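NTD biosynthesis operon protein NtdA (PDB 4K2M) catalyses the reversible, pyridoxal phosphate-dependent transamination of 3-dehydro-glucose 6-phosphate with glutamate to give kanosamine 6-phosphate, a step in antibiotic biosynthesis. Local coordinates at residues A150-A155 with L196-Y201; A155-V160 with I383-Q388. One frame throughout, in Å; residues are numbered along the deposited sequence.

Contact 1: A150-A155 with L196-Y201. With O1G (3-deoxy-3-[(E)-({3-hydroxy-2-methyl-5-[(phosphonooxy)methyl]pyridin-4-yl}methylidene)amino]-6-O-phosphono-alpha-D-gluco pyranose), chain C; EDO (1,2-ethanediol), chain G.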
loop_
_atom_site.group_PDB
_atom_site.type_symbol
_atom_site.label_atom_id
_atom_site.label_comp_id
_atom_site.label_asym_id
_atom_site.label_seq_id
_atom_site.Cartn_x
_atom_site.Cartn_y
_atom_site.Cartn_z
ATOM N N ALA A 150 15.740 2.732 -20.314
ATOM C CA ALA A 150 14.522 3.474 -20.615
ATOM C C ALA A 150 13.349 2.582 -21.003
ATOM O O ALA A 150 12.290 3.094 -21.404
ATOM C CB ALA A 150 14.805 4.473 -21.741
ATOM N N ASN A 151 13.510 1.264 -20.888
ATOM C CA ASN A 151 12.480 0.342 -21.365
ATOM C C ASN A 151 11.785 -0.457 -20.269
ATOM O O ASN A 151 11.126 -1.457 -20.548
ATOM C CB ASN A 151 13.075 -0.616 -22.404
ATOM C CG ASN A 151 14.124 -1.540 -21.814
ATOM O OD1 ASN A 151 14.707 -1.240 -20.768
ATOM N ND2 ASN A 151 14.374 -2.677 -22.481
ATOM N N SER A 152 11.918 -0.018 -19.023
ATOM C CA SER A 152 11.251 -0.699 -17.913
ATOM C C SER A 152 9.812 -0.190 -17.784
ATOM O O SER A 152 9.389 0.724 -18.495
ATOM C CB SER A 152 12.015 -0.440 -16.607
ATOM O OG SER A 152 11.479 -1.235 -15.561
ATOM N N PHE A 153 9.052 -0.788 -16.881
ATOM C CA PHE A 153 7.747 -0.250 -16.510
ATOM C C PHE A 153 7.972 1.114 -15.865
ATOM O O PHE A 153 9.020 1.355 -15.257
ATOM C CB PHE A 153 7.079 -1.219 -15.529
ATOM C CG PHE A 153 5.724 -0.766 -15.043
ATOM C CD1 PHE A 153 4.683 -0.526 -15.938
ATOM C CD2 PHE A 153 5.488 -0.614 -13.689
ATOM C CE1 PHE A 153 3.423 -0.112 -15.483
ATOM C CE2 PHE A 153 4.239 -0.187 -13.226
ATOM C CZ PHE A 153 3.209 0.057 -14.123
ATOM N N SER A 154 7.003 2.019 -15.985
ATOM C CA SER A 154 7.202 3.400 -15.531
ATOM C C SER A 154 7.553 3.504 -14.048
ATOM O O SER A 154 8.063 4.525 -13.587
ATOM C CB SER A 154 5.957 4.253 -15.824
ATOM O OG SER A 154 5.735 4.372 -17.215
ATOM N N ALA A 155 7.268 2.457 -13.290
ATOM C CA ALA A 155 7.535 2.472 -11.852
ATOM C C ALA A 155 8.991 2.721 -11.515
ATOM O O ALA A 155 9.300 3.348 -10.501
ATOM C CB ALA A 155 7.100 1.157 -11.236
ATOM N N LEU A 196 21.026 1.560 -11.642
ATOM C CA LEU A 196 19.762 0.855 -11.346
ATOM C C LEU A 196 19.443 -0.067 -12.515
ATOM O O LEU A 196 18.633 0.262 -13.381
ATOM C CB LEU A 196 18.637 1.884 -11.143
ATOM C CG LEU A 196 17.403 1.548 -10.304
ATOM C CD1 LEU A 196 16.390 2.692 -10.380
ATOM C CD2 LEU A 196 16.763 0.244 -10.705
ATOM N N PRO A 197 20.086 -1.235 -12.553
ATOM C CA PRO A 197 19.769 -2.218 -13.590
ATOM C C PRO A 197 18.402 -2.828 -13.336
ATOM O O PRO A 197 17.983 -2.976 -12.182
ATOM C CB PRO A 197 20.853 -3.294 -13.408
ATOM C CG PRO A 197 21.293 -3.162 -11.976
ATOM C CD PRO A 197 21.126 -1.712 -11.615
ATOM N N VAL A 198 17.716 -3.192 -14.411
ATOM C CA VAL A 198 16.433 -3.864 -14.304
ATOM C C VAL A 198 16.532 -5.261 -14.902
ATOM O O VAL A 198 17.020 -5.433 -16.023
ATOM C CB VAL A 198 15.356 -3.092 -15.060
ATOM C CG1 VAL A 198 13.993 -3.804 -14.928
ATOM C CG2 VAL A 198 15.266 -1.660 -14.547
ATOM N N HIS A 199 16.067 -6.263 -14.170
ATOM C CA HIS A 199 16.101 -7.617 -14.717
ATOM C C HIS A 199 14.827 -7.820 -15.511
ATOM O O HIS A 199 13.889 -8.485 -15.075
ATOM C CB HIS A 199 16.282 -8.653 -13.608
ATOM C CG HIS A 199 17.487 -8.371 -12.764
ATOM N ND1 HIS A 199 18.658 -7.899 -13.302
ATOM C CD2 HIS A 199 17.674 -8.436 -11.423
ATOM C CE1 HIS A 199 19.532 -7.686 -12.327
ATOM N NE2 HIS A 199 18.960 -7.997 -11.183
ATOM N N LEU A 200 14.789 -7.190 -16.676
ATOM C CA LEU A 200 13.546 -7.031 -17.421
ATOM C C LEU A 200 13.063 -8.341 -18.005
ATOM O O LEU A 200 13.851 -9.122 -18.566
ATOM C CB LEU A 200 13.756 -6.025 -18.553
ATOM C CG LEU A 200 12.474 -5.514 -19.209
ATOM C CD1 LEU A 200 11.549 -4.836 -18.179
ATOM C CD2 LEU A 200 12.858 -4.523 -20.312
ATOM N N TYR A 201 11.756 -8.562 -17.855
ATOM C CA TYR A 201 11.054 -9.758 -18.319
ATOM C C TYR A 201 11.499 -11.003 -17.552
ATOM O O TYR A 201 11.061 -12.111 -17.868
ATOM C CB TYR A 201 11.233 -9.971 -19.831
ATOM C CG TYR A 201 10.964 -8.735 -20.670
ATOM C CD1 TYR A 201 9.973 -7.828 -20.323
ATOM C CD2 TYR A 201 11.695 -8.497 -21.816
ATOM C CE1 TYR A 201 9.729 -6.693 -21.099
ATOM C CE2 TYR A 201 11.463 -7.374 -22.591
ATOM C CZ TYR A 201 10.473 -6.487 -22.232
ATOM O OH TYR A 201 10.271 -5.380 -23.027
HETATM P P O1G C . 4.935 -2.667 -8.057
HETATM C C3A O1G C . 8.071 -3.822 -12.809
HETATM O O3 O1G C . 7.562 -4.619 -13.778
HETATM C C1 O1G C . 2.157 -4.177 -15.139
HETATM N "N1'" O1G C . 9.875 -2.688 -11.781
HETATM C C2 O1G C . 3.631 -4.117 -14.729
HETATM O O2 O1G C . 4.265 -5.132 -15.579
HETATM C C9A O1G C . 9.427 -3.479 -12.769
HETATM C C2A O1G C . 10.432 -3.976 -13.794
HETATM C C3 O1G C . 3.869 -4.403 -13.237
HETATM N "N3'" O1G C . 5.277 -4.030 -13.010
HETATM O O1 O1G C . 1.653 -5.522 -15.125
HETATM C C4 O1G C . 2.884 -3.635 -12.333
HETATM O O4 O1G C . 2.965 -4.394 -11.110
HETATM C C4A O1G C . 7.199 -3.350 -11.845
HETATM C C4B O1G C . 5.758 -3.674 -11.879
HETATM C C5 O1G C . 1.471 -3.859 -12.869
HETATM O O5 O1G C . 1.352 -3.419 -14.227
HETATM C C5A O1G C . 7.689 -2.527 -10.834
HETATM C C5T O1G C . 6.876 -1.904 -9.688
HETATM C C6 O1G C . 0.426 -3.007 -12.205
HETATM C C6A O1G C . 9.039 -2.208 -10.834
HETATM O OP1 O1G C . 5.098 -1.270 -7.498
HETATM O OP2 O1G C . 4.924 -3.721 -7.001
HETATM O OP3 O1G C . 3.788 -2.743 -9.091
HETATM O OP4 O1G C . 6.330 -2.961 -8.865
HETATM O O6 O1G C . -0.878 -3.353 -12.479
HETATM P "P'" O1G C . -2.028 -3.167 -11.369
HETATM O OP6 O1G C . -1.639 -4.078 -10.225
HETATM O OP7 O1G C . -2.100 -1.706 -10.987
HETATM O OP8 O1G C . -3.273 -3.645 -12.122
HETATM C C1 EDO G . 10.458 -2.845 -25.336
HETATM O O1 EDO G . 10.642 -1.482 -24.965
HETATM C C2 EDO G . 11.780 -3.595 -25.254
HETATM O O2 EDO G . 12.145 -3.737 -23.879
#
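Leu-200 and Val-198 turn their methyl groups onto Asn-151 and Ser-152 beside the cofactor pocket of an aspartate aminotransferase fold, where two loops following the neighbouring parallel strands 145-148 and 192-195 meet. The isobutyl group of Leu-200 runs at a slant across the Asn-151 amide, CD2 lying 3.2 Å from ND2 and also near the backbone O of Asn-151, while CD1 reaches toward CA of Ser-152. The amide of Asn-151 is steered here by a first torsion of 65°, which sets CG between the backbone N and carbonyl carbon. Its ND2 gives a hydrogen bond of 2.8 Å to O2 of an ethanediol, bent to 138°, and another to the carbonyl of Phe-177. That same O2 donates to OH of Tyr-201, so the diol, probably from the crystallisation liquor, bridges the two segments.

Closer to the pyridine ring, Val-198 presents both methyls to the hydroxyl of Ser-152. CG1 comes within 3.6 Å of OG, and the pair borders the ring methyl C2A of the external aldimine. The OG itself is hydrogen-bonded to OG1 of Thr-156, in the first turn of helix 154-163. Phe-153, which binds the substrate, points its ring away from the 196-201 loop (CG anti to the backbone N, chi1 179°) and lays one face under the sugar, where C2 of the adduct stands 3.8 Å above the ring plane, over its centre.

Contact 2: A155-V160 with I383-Q388; sequences ATENAV and ILSHMQ. With O1G (3-deoxy-3-[(E)-({3-hydroxy-2-methyl-5-[(phosphonooxy)methyl]pyridin-4-yl}methylidene)amino]-6-O-phosphono-alpha-D-gluco pyranose), chain C.
Glu-157 reaches from helix 154-163 to Ser-385, whose OG donates a short hydrogen bond of 2.6 Å to OE1. The same OG is also within hydrogen-bonding reach of Ala-150 O. This is the tight part of the contact: CB of Ser-385 follows its hydroxyl to within 3.3 Å of Glu-157 OE1. The hydroxyl approaches from above the carboxylate plane, 40° out of it. Glu-157 gets there with CG between its backbone N and carbonyl carbon (chi1 76°) and an extended chain beyond, carrying the carboxylate off the helix flank.

Ser-385 opens a short 3-10 turn in the loop that leads to helix 391-396, and the bond ties this turn to the helix following strand 145-148 in the large sheet of the aminotransferase fold.

Toward Gln-388 the fit is looser, and direct contact dwindles to 4.5 Å between OE2 of Glu-157 and CG of the glutamine. A water bridges the wider separation, donating to OE1 of Glu-157 at 2.6 Å and accepting from NE2 of Gln-388 at 3.0 Å. OE1 accepts two hydrogen bonds, from the serine hydroxyl and from the water, while OE2 makes a salt bridge to Lys-287 of the second subunit; together these would probably favour the ionised carboxylate. Gln-388 also faces the dimer interface: its OE1 accepts from N of Lys-287 and NE2 donates to O of Asn-285, both of the second subunit.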
loop_
_atom_site.group_PDB
_atom_site.type_symbol
_atom_site.label_atom_id
_atom_site.label_comp_id
_atom_site.label_asym_id
_atom_site.label_seq_id
_atom_site.Cartn_x
_atom_site.Cartn_y
_atom_site.Cartn_z
ATOM N N ALA A 155 7.268 2.457 -13.290
ATOM C CA ALA A 155 7.535 2.472 -11.852
ATOM C C ALA A 155 8.991 2.721 -11.515
ATOM O O ALA A 155 9.300 3.348 -10.501
ATOM C CB ALA A 155 7.100 1.157 -11.236
ATOM N N THR A 156 9.891 2.214 -12.355
ATOM C CA THR A 156 11.316 2.310 -12.065
ATOM C C THR A 156 11.735 3.792 -12.079
ATOM O O THR A 156 12.298 4.297 -11.100
ATOM C CB THR A 156 12.162 1.478 -13.057
ATOM O OG1 THR A 156 11.610 0.157 -13.184
ATOM C CG2 THR A 156 13.620 1.376 -12.589
ATOM N N GLU A 157 11.427 4.493 -13.167
ATOM C CA GLU A 157 11.770 5.916 -13.274
ATOM C C GLU A 157 10.984 6.733 -12.246
ATOM O O GLU A 157 11.486 7.729 -11.710
ATOM C CB GLU A 157 11.501 6.435 -14.701
ATOM C CG GLU A 157 10.030 6.675 -15.012
ATOM C CD GLU A 157 9.727 6.810 -16.493
ATOM O OE1 GLU A 157 9.956 5.833 -17.240
ATOM O OE2 GLU A 157 9.230 7.884 -16.901
ATOM N N ASN A 158 9.758 6.313 -11.938
ATOM C CA ASN A 158 8.965 7.078 -10.970
ATOM C C ASN A 158 9.573 7.040 -9.587
ATOM O O ASN A 158 9.548 8.030 -8.860
ATOM C CB ASN A 158 7.517 6.580 -10.907
ATOM C CG ASN A 158 6.685 7.063 -12.074
ATOM O OD1 ASN A 158 6.980 8.105 -12.675
ATOM N ND2 ASN A 158 5.660 6.289 -12.432
ATOM N N ALA A 159 10.117 5.888 -9.213
ATOM C CA ALA A 159 10.741 5.756 -7.905
ATOM C C ALA A 159 11.967 6.658 -7.806
ATOM O O ALA A 159 12.244 7.235 -6.749
ATOM C CB ALA A 159 11.116 4.305 -7.636
ATOM N N VAL A 160 12.703 6.783 -8.903
ATOM C CA VAL A 160 13.840 7.694 -8.932
ATOM C C VAL A 160 13.372 9.143 -8.821
ATOM O O VAL A 160 13.858 9.906 -7.978
ATOM C CB VAL A 160 14.655 7.526 -10.213
ATOM C CG1 VAL A 160 15.812 8.518 -10.227
ATOM C CG2 VAL A 160 15.213 6.104 -10.307
ATOM N N ILE A 383 5.563 2.656 -24.351
ATOM C CA ILE A 383 6.250 3.937 -24.534
ATOM C C ILE A 383 7.542 3.909 -23.724
ATOM O O ILE A 383 7.530 3.565 -22.541
ATOM C CB ILE A 383 5.371 5.133 -24.067
ATOM C CG1 ILE A 383 4.021 5.124 -24.786
ATOM C CG2 ILE A 383 6.103 6.461 -24.304
ATOM C CD1 ILE A 383 3.027 6.169 -24.273
ATOM N N LEU A 384 8.658 4.230 -24.367
ATOM C CA LEU A 384 9.954 4.285 -23.682
ATOM C C LEU A 384 10.043 5.542 -22.808
ATOM O O LEU A 384 9.383 6.529 -23.102
ATOM C CB LEU A 384 11.070 4.293 -24.716
ATOM C CG LEU A 384 11.111 3.007 -25.541
ATOM C CD1 LEU A 384 12.164 3.142 -26.641
ATOM C CD2 LEU A 384 11.444 1.845 -24.632
ATOM N N SER A 385 10.845 5.505 -21.743
ATOM C CA SER A 385 10.924 6.604 -20.776
ATOM C C SER A 385 11.191 7.978 -21.403
ATOM O O SER A 385 10.564 8.968 -21.034
ATOM C CB SER A 385 12.014 6.319 -19.735
ATOM O OG SER A 385 11.721 5.119 -19.044
ATOM N N HIS A 386 12.135 8.031 -22.335
ATOM C CA HIS A 386 12.548 9.305 -22.931
ATOM C C HIS A 386 11.585 9.777 -24.022
ATOM O O HIS A 386 11.802 10.812 -24.655
ATOM C CB HIS A 386 13.981 9.203 -23.461
ATOM C CG HIS A 386 14.146 8.241 -24.594
ATOM N ND1 HIS A 386 13.709 6.935 -24.535
ATOM C CD2 HIS A 386 14.722 8.393 -25.814
ATOM C CE1 HIS A 386 13.992 6.328 -25.673
ATOM N NE2 HIS A 386 14.614 7.186 -26.465
ATOM N N MET A 387 10.506 9.028 -24.222
ATOM C CA MET A 387 9.512 9.352 -25.247
ATOM C C MET A 387 8.141 9.609 -24.637
ATOM O O MET A 387 7.155 9.794 -25.345
ATOM C CB MET A 387 9.452 8.238 -26.292
ATOM C CG MET A 387 10.811 8.029 -26.967
ATOM S SD MET A 387 10.806 6.717 -28.191
ATOM C CE MET A 387 9.707 7.412 -29.443
ATOM N N GLN A 388 8.078 9.634 -23.311
ATOM C CA GLN A 388 6.821 9.944 -22.640
ATOM C C GLN A 388 6.495 11.429 -22.836
ATOM O O GLN A 388 7.389 12.278 -22.829
ATOM C CB GLN A 388 6.907 9.624 -21.139
ATOM C CG GLN A 388 7.010 8.134 -20.791
ATOM C CD GLN A 388 5.678 7.399 -20.864
ATOM O OE1 GLN A 388 4.669 7.956 -21.313
ATOM N NE2 GLN A 388 5.662 6.136 -20.406
HETATM P P O1G C . 4.935 -2.667 -8.057
HETATM C C3A O1G C . 8.071 -3.822 -12.809
HETATM O O3 O1G C . 7.562 -4.619 -13.778
HETATM C C1 O1G C . 2.157 -4.177 -15.139
HETATM N "N1'" O1G C . 9.875 -2.688 -11.781
HETATM C C2 O1G C . 3.631 -4.117 -14.729
HETATM O O2 O1G C . 4.265 -5.132 -15.579
HETATM C C9A O1G C . 9.427 -3.479 -12.769
HETATM C C2A O1G C . 10.432 -3.976 -13.794
HETATM C C3 O1G C . 3.869 -4.403 -13.237
HETATM N "N3'" O1G C . 5.277 -4.030 -13.010
HETATM O O1 O1G C . 1.653 -5.522 -15.125
HETATM C C4 O1G C . 2.884 -3.635 -12.333
HETATM O O4 O1G C . 2.965 -4.394 -11.110
HETATM C C4A O1G C . 7.199 -3.350 -11.845
HETATM C C4B O1G C . 5.758 -3.674 -11.879
HETATM C C5 O1G C . 1.471 -3.859 -12.869
HETATM O O5 O1G C . 1.352 -3.419 -14.227
HETATM C C5A O1G C . 7.689 -2.527 -10.834
HETATM C C5T O1G C . 6.876 -1.904 -9.688
HETATM C C6 O1G C . 0.426 -3.007 -12.205
HETATM C C6A O1G C . 9.039 -2.208 -10.834
HETATM O OP1 O1G C . 5.098 -1.270 -7.498
HETATM O OP2 O1G C . 4.924 -3.721 -7.001
HETATM O OP3 O1G C . 3.788 -2.743 -9.091
HETATM O OP4 O1G C . 6.330 -2.961 -8.865
HETATM O O6 O1G C . -0.878 -3.353 -12.479
HETATM P "P'" O1G C . -2.028 -3.167 -11.369
HETATM O OP6 O1G C . -1.639 -4.078 -10.225
HETATM O OP7 O1G C . -2.100 -1.706 -10.987
HETATM O OP8 O1G C . -3.273 -3.645 -12.122
HETATM O O HOH W 1 7.968 5.111 -18.807
#

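How the contacts relate
The centres of contacts 1 and 2 lie about 9 Å apart, and both use helix 154-163, meeting at Ala-155. Along the chain their segments alternate: 150-155 and 155-160 come first, then 196-201, and much later 383-388, so the last segment folds back onto a region begun over 220 residues earlier. They touch directly where the carbonyl of Ala-150 meets the backbone N of Ser-385, and where Leu-196 packs on Val-160. Contact 1 lies nearer the centre of the chain, contact 2 farther out. Both border the kanosamine 6-phosphate aldimine and the second subunit, placing the start of this helix at an active site built in the dimer interface, where that subunit supplies Thr-100, Tyr-276 and Lys-284.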